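Local structure of ABC sugar transporter, periplasmic sugar binding protein (3ROT) at residues N173-R178 with L200-Q205; S181-H186 with Y213-Q218. The protein probably binds a sugar in the periplasm and delivers it to an ABC transporter for uptake, as other periplasmic sugar-binding proteins do. All blocks are in the same frame, centred on the assembly; numbering follows the deposited sequence.

Interaction 1. Residues N173-R178 with L200-Q205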
loop_
_atom_site.group_PDB
_atom_site.type_symbol
_atom_site.label_atom_id
_atom_site.label_comp_id
_atom_site.label_asym_id
_atom_site.label_seq_id
_atom_site.Cartn_x
_atom_site.Cartn_y
_atom_site.Cartn_z
ATOM N N ASN A 173 1.378 -5.836 9.159
ATOM C CA ASN A 173 1.720 -6.295 10.500
ATOM C C ASN A 173 1.588 -7.811 10.632
ATOM O O ASN A 173 2.432 -8.461 11.235
ATOM C CB ASN A 173 0.825 -5.600 11.533
ATOM C CG ASN A 173 1.206 -5.942 12.964
ATOM O OD1 ASN A 173 2.344 -5.725 13.391
ATOM N ND2 ASN A 173 0.250 -6.478 13.714
ATOM N N GLN A 174 0.528 -8.376 10.066
ATOM C CA GLN A 174 0.339 -9.813 10.153
ATOM C C GLN A 174 1.365 -10.585 9.336
ATOM O O GLN A 174 1.858 -11.620 9.783
ATOM C CB GLN A 174 -1.070 -10.192 9.713
ATOM C CG GLN A 174 -2.149 -9.608 10.604
ATOM C CD GLN A 174 -3.487 -10.285 10.409
ATOM O OE1 GLN A 174 -4.008 -10.349 9.296
ATOM N NE2 GLN A 174 -4.053 -10.795 11.498
ATOM N N VAL A 175 1.690 -10.088 8.146
ATOM C CA VAL A 175 2.681 -10.758 7.303
ATOM C C VAL A 175 4.003 -10.870 8.066
ATOM O O VAL A 175 4.631 -11.932 8.104
ATOM C CB VAL A 175 2.930 -9.982 5.986
ATOM C CG1 VAL A 175 4.037 -10.649 5.197
ATOM C CG2 VAL A 175 1.646 -9.920 5.156
ATOM N N GLN A 176 4.424 -9.771 8.677
ATOM C CA GLN A 176 5.669 -9.772 9.438
ATOM C C GLN A 176 5.599 -10.741 10.621
ATOM O O GLN A 176 6.515 -11.533 10.850
ATOM C CB GLN A 176 5.974 -8.369 9.944
ATOM C CG GLN A 176 6.130 -7.338 8.845
ATOM C CD GLN A 176 6.516 -5.982 9.392
ATOM O OE1 GLN A 176 6.058 -5.587 10.459
ATOM N NE2 GLN A 176 7.352 -5.255 8.657
ATOM N N SER A 177 4.496 -10.683 11.357
ATOM C CA SER A 177 4.297 -11.546 12.513
ATOM C C SER A 177 4.435 -13.016 12.165
ATOM O O SER A 177 5.255 -13.731 12.747
ATOM C CB SER A 177 2.920 -11.296 13.117
ATOM O OG SER A 177 2.836 -9.976 13.619
ATOM N N ARG A 178 3.638 -13.448 11.196
ATOM C CA ARG A 178 3.623 -14.828 10.752
ATOM C C ARG A 178 4.955 -15.303 10.181
ATOM O O ARG A 178 5.319 -16.467 10.344
ATOM C CB ARG A 178 2.487 -15.020 9.744
ATOM C CG ARG A 178 1.114 -14.628 10.313
ATOM C CD ARG A 178 -0.012 -14.800 9.302
ATOM N NE ARG A 178 -1.309 -14.392 9.851
ATOM C CZ ARG A 178 -2.448 -14.359 9.161
ATOM N NH1 ARG A 178 -2.476 -14.711 7.883
ATOM N NH2 ARG A 178 -3.567 -13.970 9.752
ATOM N N LEU A 200 5.908 -9.185 -0.315
ATOM C CA LEU A 200 7.250 -8.618 -0.280
ATOM C C LEU A 200 7.424 -7.294 0.477
ATOM O O LEU A 200 8.376 -7.160 1.238
ATOM C CB LEU A 200 7.802 -8.464 -1.703
ATOM C CG LEU A 200 9.266 -8.011 -1.775
ATOM C CD1 LEU A 200 10.162 -9.020 -1.057
ATOM C CD2 LEU A 200 9.692 -7.879 -3.235
ATOM N N ASP A 201 6.534 -6.319 0.290
ATOM C CA ASP A 201 6.700 -5.031 0.985
ATOM C C ASP A 201 6.945 -5.141 2.491
ATOM O O ASP A 201 7.972 -4.666 2.997
ATOM C CB ASP A 201 5.499 -4.104 0.764
ATOM C CG ASP A 201 5.367 -3.651 -0.665
ATOM O OD1 ASP A 201 6.404 -3.352 -1.302
ATOM O OD2 ASP A 201 4.213 -3.578 -1.144
ATOM N N PRO A 202 5.994 -5.738 3.237
ATOM C CA PRO A 202 6.223 -5.852 4.680
ATOM C C PRO A 202 7.474 -6.670 5.009
ATOM O O PRO A 202 8.150 -6.405 6.001
ATOM C CB PRO A 202 4.923 -6.475 5.195
ATOM C CG PRO A 202 4.381 -7.185 4.023
ATOM C CD PRO A 202 4.664 -6.259 2.878
ATOM N N LEU A 203 7.789 -7.654 4.170
ATOM C CA LEU A 203 8.994 -8.448 4.386
ATOM C C LEU A 203 10.223 -7.559 4.128
ATOM O O LEU A 203 11.188 -7.568 4.901
ATOM C CB LEU A 203 9.022 -9.656 3.452
ATOM C CG LEU A 203 10.359 -10.405 3.378
ATOM C CD1 LEU A 203 10.768 -10.870 4.768
ATOM C CD2 LEU A 203 10.243 -11.592 2.414
ATOM N N GLY A 204 10.174 -6.778 3.052
ATOM C CA GLY A 204 11.289 -5.899 2.724
ATOM C C GLY A 204 11.632 -4.871 3.799
ATOM O O GLY A 204 12.778 -4.425 3.915
ATOM N N GLN A 205 10.640 -4.474 4.584
ATOM C CA GLN A 205 10.891 -3.498 5.630
ATOM C C GLN A 205 11.789 -4.117 6.698
ATOM O O GLN A 205 12.659 -3.446 7.247
ATOM C CB GLN A 205 9.576 -3.018 6.233
ATOM C CG GLN A 205 9.733 -1.838 7.164
ATOM C CD GLN A 205 8.401 -1.298 7.631
ATOM O OE1 GLN A 205 7.566 -2.043 8.157
ATOM N NE2 GLN A 205 8.191 -0.000 7.445
#
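The flat amides of Q176 and Q205 meet across two helices, with their planes 49° apart. P202 O lies almost in the amide plane of Q176. Q176 NE2 donates to P202 O at 3.0 Å, nearly straight. The donor is tilted from the carbonyl plane of P202. The second bond, from Q176 NE2 to Q205 OE1, is longer at 3.3 Å and more bent (138°). Here NE2 lies in the carbonyl plane of Q205, on a lone pair, while OE1 sits out of the amide plane of Q176. The Q176 chain runs extended beyond CG and passes the proline ring, with Q176 CG 3.9 Å from P202 CB. V175 covers the neighbouring part of this ring, with V175 CG1 3.7 Å from P202 CG. The axes of segments 173-178 and 200-205 pass 8.6 Å apart and cross at -62°. The second subunit holds the other glutamine: T19 of that subunit bonds Q205 OE1, and P16 O of that subunit accepts from Q205 NE2. Q176 thus joins a backbone carbonyl at the kink of helix 197-208 to a side chain fixed at the subunit interface. The two bonds satisfy a buried amide nitrogen and limit rotation of the Q176 amide.

Interaction 2. Residues S181-H186 with Y213-Q218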
loop_
_atom_site.group_PDB
_atom_site.type_symbol
_atom_site.label_atom_id
_atom_site.label_comp_id
_atom_site.label_asym_id
_atom_site.label_seq_id
_atom_site.Cartn_x
_atom_site.Cartn_y
_atom_site.Cartn_z
ATOM N N SER A 181 7.414 -15.719 13.185
ATOM C CA SER A 181 7.070 -16.920 13.943
ATOM C C SER A 181 7.633 -18.161 13.268
ATOM O O SER A 181 8.159 -19.053 13.933
ATOM C CB SER A 181 5.551 -17.068 14.075
ATOM O OG SER A 181 4.993 -16.004 14.827
ATOM N N TYR A 182 7.525 -18.215 11.943
ATOM C CA TYR A 182 8.018 -19.359 11.191
ATOM C C TYR A 182 9.532 -19.509 11.303
ATOM O O TYR A 182 10.040 -20.615 11.493
ATOM C CB TYR A 182 7.631 -19.241 9.716
ATOM C CG TYR A 182 7.888 -20.509 8.933
ATOM C CD1 TYR A 182 6.923 -21.514 8.859
ATOM C CD2 TYR A 182 9.114 -20.727 8.306
ATOM C CE1 TYR A 182 7.171 -22.703 8.182
ATOM C CE2 TYR A 182 9.373 -21.914 7.629
ATOM C CZ TYR A 182 8.398 -22.898 7.571
ATOM O OH TYR A 182 8.652 -24.079 6.909
ATOM N N PHE A 183 10.262 -18.405 11.173
ATOM C CA PHE A 183 11.712 -18.479 11.276
ATOM C C PHE A 183 12.183 -18.871 12.679
ATOM O O PHE A 183 13.244 -19.485 12.835
ATOM C CB PHE A 183 12.352 -17.159 10.843
ATOM C CG PHE A 183 12.599 -17.077 9.362
ATOM C CD1 PHE A 183 11.536 -17.007 8.464
ATOM C CD2 PHE A 183 13.892 -17.124 8.861
ATOM C CE1 PHE A 183 11.761 -16.989 7.086
ATOM C CE2 PHE A 183 14.129 -17.108 7.495
ATOM C CZ PHE A 183 13.059 -17.039 6.603
ATOM N N LYS A 184 11.393 -18.523 13.692
ATOM C CA LYS A 184 11.734 -18.865 15.069
ATOM C C LYS A 184 11.675 -20.380 15.200
ATOM O O LYS A 184 12.398 -20.973 15.996
ATOM C CB LYS A 184 10.747 -18.224 16.050
ATOM C CG LYS A 184 10.736 -16.701 16.020
ATOM C CD LYS A 184 9.506 -16.139 16.731
ATOM C CE LYS A 184 9.277 -14.670 16.375
ATOM N NZ LYS A 184 7.961 -14.157 16.877
ATOM N N ILE A 185 10.813 -21.000 14.400
ATOM C CA ILE A 185 10.655 -22.445 14.423
ATOM C C ILE A 185 11.572 -23.133 13.414
ATOM O O ILE A 185 12.061 -24.238 13.668
ATOM C CB ILE A 185 9.191 -22.838 14.141
ATOM C CG1 ILE A 185 8.279 -22.202 15.194
ATOM C CG2 ILE A 185 9.038 -24.350 14.175
ATOM C CD1 ILE A 185 6.801 -22.446 14.968
ATOM N N HIS A 186 11.803 -22.487 12.274
ATOM C CA HIS A 186 12.677 -23.049 11.247
ATOM C C HIS A 186 13.735 -22.041 10.823
ATOM O O HIS A 186 13.689 -21.504 9.714
ATOM C CB HIS A 186 11.867 -23.490 10.022
ATOM C CG HIS A 186 10.827 -24.523 10.326
ATOM N ND1 HIS A 186 9.563 -24.199 10.771
ATOM C CD2 HIS A 186 10.880 -25.876 10.295
ATOM C CE1 HIS A 186 8.881 -25.308 11.000
ATOM N NE2 HIS A 186 9.658 -26.339 10.720
ATOM N N TYR A 213 13.399 -5.189 13.651
ATOM C CA TYR A 213 12.390 -6.236 13.573
ATOM C C TYR A 213 12.847 -7.585 14.098
ATOM O O TYR A 213 12.090 -8.540 14.053
ATOM C CB TYR A 213 11.922 -6.384 12.122
ATOM C CG TYR A 213 11.178 -5.170 11.627
ATOM C CD1 TYR A 213 9.795 -5.073 11.761
ATOM C CD2 TYR A 213 11.869 -4.071 11.128
ATOM C CE1 TYR A 213 9.123 -3.906 11.419
ATOM C CE2 TYR A 213 11.210 -2.902 10.790
ATOM C CZ TYR A 213 9.844 -2.817 10.941
ATOM O OH TYR A 213 9.207 -1.626 10.650
ATOM N N ASP A 214 14.069 -7.667 14.611
ATOM C CA ASP A 214 14.591 -8.943 15.110
ATOM C C ASP A 214 14.456 -9.989 14.011
ATOM O O ASP A 214 13.851 -11.044 14.200
ATOM C CB ASP A 214 13.828 -9.413 16.355
ATOM C CG ASP A 214 14.104 -8.549 17.568
ATOM O OD1 ASP A 214 15.291 -8.423 17.956
ATOM O OD2 ASP A 214 13.134 -7.995 18.131
ATOM N N PHE A 215 15.011 -9.667 12.851
ATOM C CA PHE A 215 14.967 -10.556 11.707
ATOM C C PHE A 215 16.320 -10.464 11.012
ATOM O O PHE A 215 16.445 -9.842 9.959
ATOM C CB PHE A 215 13.857 -10.119 10.751
ATOM C CG PHE A 215 13.447 -11.181 9.779
ATOM C CD1 PHE A 215 12.614 -12.218 10.178
ATOM C CD2 PHE A 215 13.906 -11.156 8.467
ATOM C CE1 PHE A 215 12.241 -13.219 9.285
ATOM C CE2 PHE A 215 13.540 -12.151 7.567
ATOM C CZ PHE A 215 12.704 -13.186 7.981
ATOM N N ASN A 216 17.330 -11.083 11.612
ATOM C CA ASN A 216 18.683 -11.060 11.064
ATOM C C ASN A 216 19.037 -12.316 10.266
ATOM O O ASN A 216 20.203 -12.560 9.945
ATOM C CB ASN A 216 19.690 -10.860 12.204
ATOM C CG ASN A 216 19.557 -9.495 12.867
ATOM O OD1 ASN A 216 19.749 -8.454 12.229
ATOM N ND2 ASN A 216 19.225 -9.494 14.147
ATOM N N TYR A 217 18.018 -13.099 9.928
ATOM C CA TYR A 217 18.206 -14.340 9.179
ATOM C C TYR A 217 18.833 -14.160 7.796
ATOM O O TYR A 217 19.553 -15.034 7.311
ATOM C CB TYR A 217 16.863 -15.046 9.051
ATOM C CG TYR A 217 16.226 -15.313 10.390
ATOM C CD1 TYR A 217 16.667 -16.364 11.193
ATOM C CD2 TYR A 217 15.204 -14.495 10.874
ATOM C CE1 TYR A 217 16.109 -16.596 12.440
ATOM C CE2 TYR A 217 14.640 -14.718 12.125
ATOM C CZ TYR A 217 15.097 -15.771 12.903
ATOM O OH TYR A 217 14.546 -16.009 14.143
ATOM N N GLN A 218 18.552 -13.031 7.156
ATOM C CA GLN A 218 19.095 -12.761 5.832
ATOM C C GLN A 218 18.808 -13.861 4.798
ATOM O O GLN A 218 19.722 -14.395 4.175
ATOM C CB GLN A 218 20.606 -12.532 5.931
ATOM C CG GLN A 218 20.982 -11.302 6.734
ATOM C CD GLN A 218 22.476 -11.079 6.783
ATOM O OE1 GLN A 218 23.211 -11.844 7.407
ATOM N NE2 GLN A 218 22.937 -10.029 6.112
#
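F183 meets the rings of F215 and Y217, which also touch each other, and the three form an aromatic cluster. F215 turns its edge to a face of the F183 ring in a T-shaped (edge-to-face) pair. The centroids are 5.0 Å apart and the planes are 60° apart. F215 CZ stands over the middle of the F183 ring, and F215 CE1 is 3.9 Å from F183 CG. With CG anti to the backbone N (chi1 -162°), the F215 ring swings from the loop to the helix. Y217 is turned differently: its CG is anti to the carbonyl carbon (chi1 -57°). This lays a face of its ring against F183, near the base of that side chain. F183 CB sits over this face and makes a CH-pi contact, 3.8 Å from the centroid of the Y217 ring. F183 CD2 also comes over the face, toward its rim, 3.3 Å from Y217 CG. The F183 and Y217 rings are oblique to each other. Y217 CD2 stands over a face of F215, offset toward its rim. Farther along, Y217 OH lies beside the backbone, 3.9 Å from F183 O, too far for a hydrogen bond. The contact joins the C-terminal end of helix 172-185 to the loop between helix 210-213 and strand 220-224. That loop starts with a Schellman motif at D214. F183 also packs on L134 of strand 132-137, and F215 on L203 and M206 of helix 197-208.

Both interactions use helix 172-185, and their centres lie about 12 Å apart. Along the chain the segments alternate: 173-178, 181-186, 200-205, then 213-218. All four belong to the lobe built on the five-stranded parallel sheet with strand 191-194 at its middle. Interaction 1 lies near the N-terminal end of the shared helix and interaction 2 at its C-terminal end. They touch directly. Y213 OH probably hydrogen-bonds Q205 OE1 at 3.0 Å, and L203 packs on F215. Both contacts also reach the second subunit. One helix is thus tied both to helix 197-208 and to the loop before strand 220-224, beside the subunit interface.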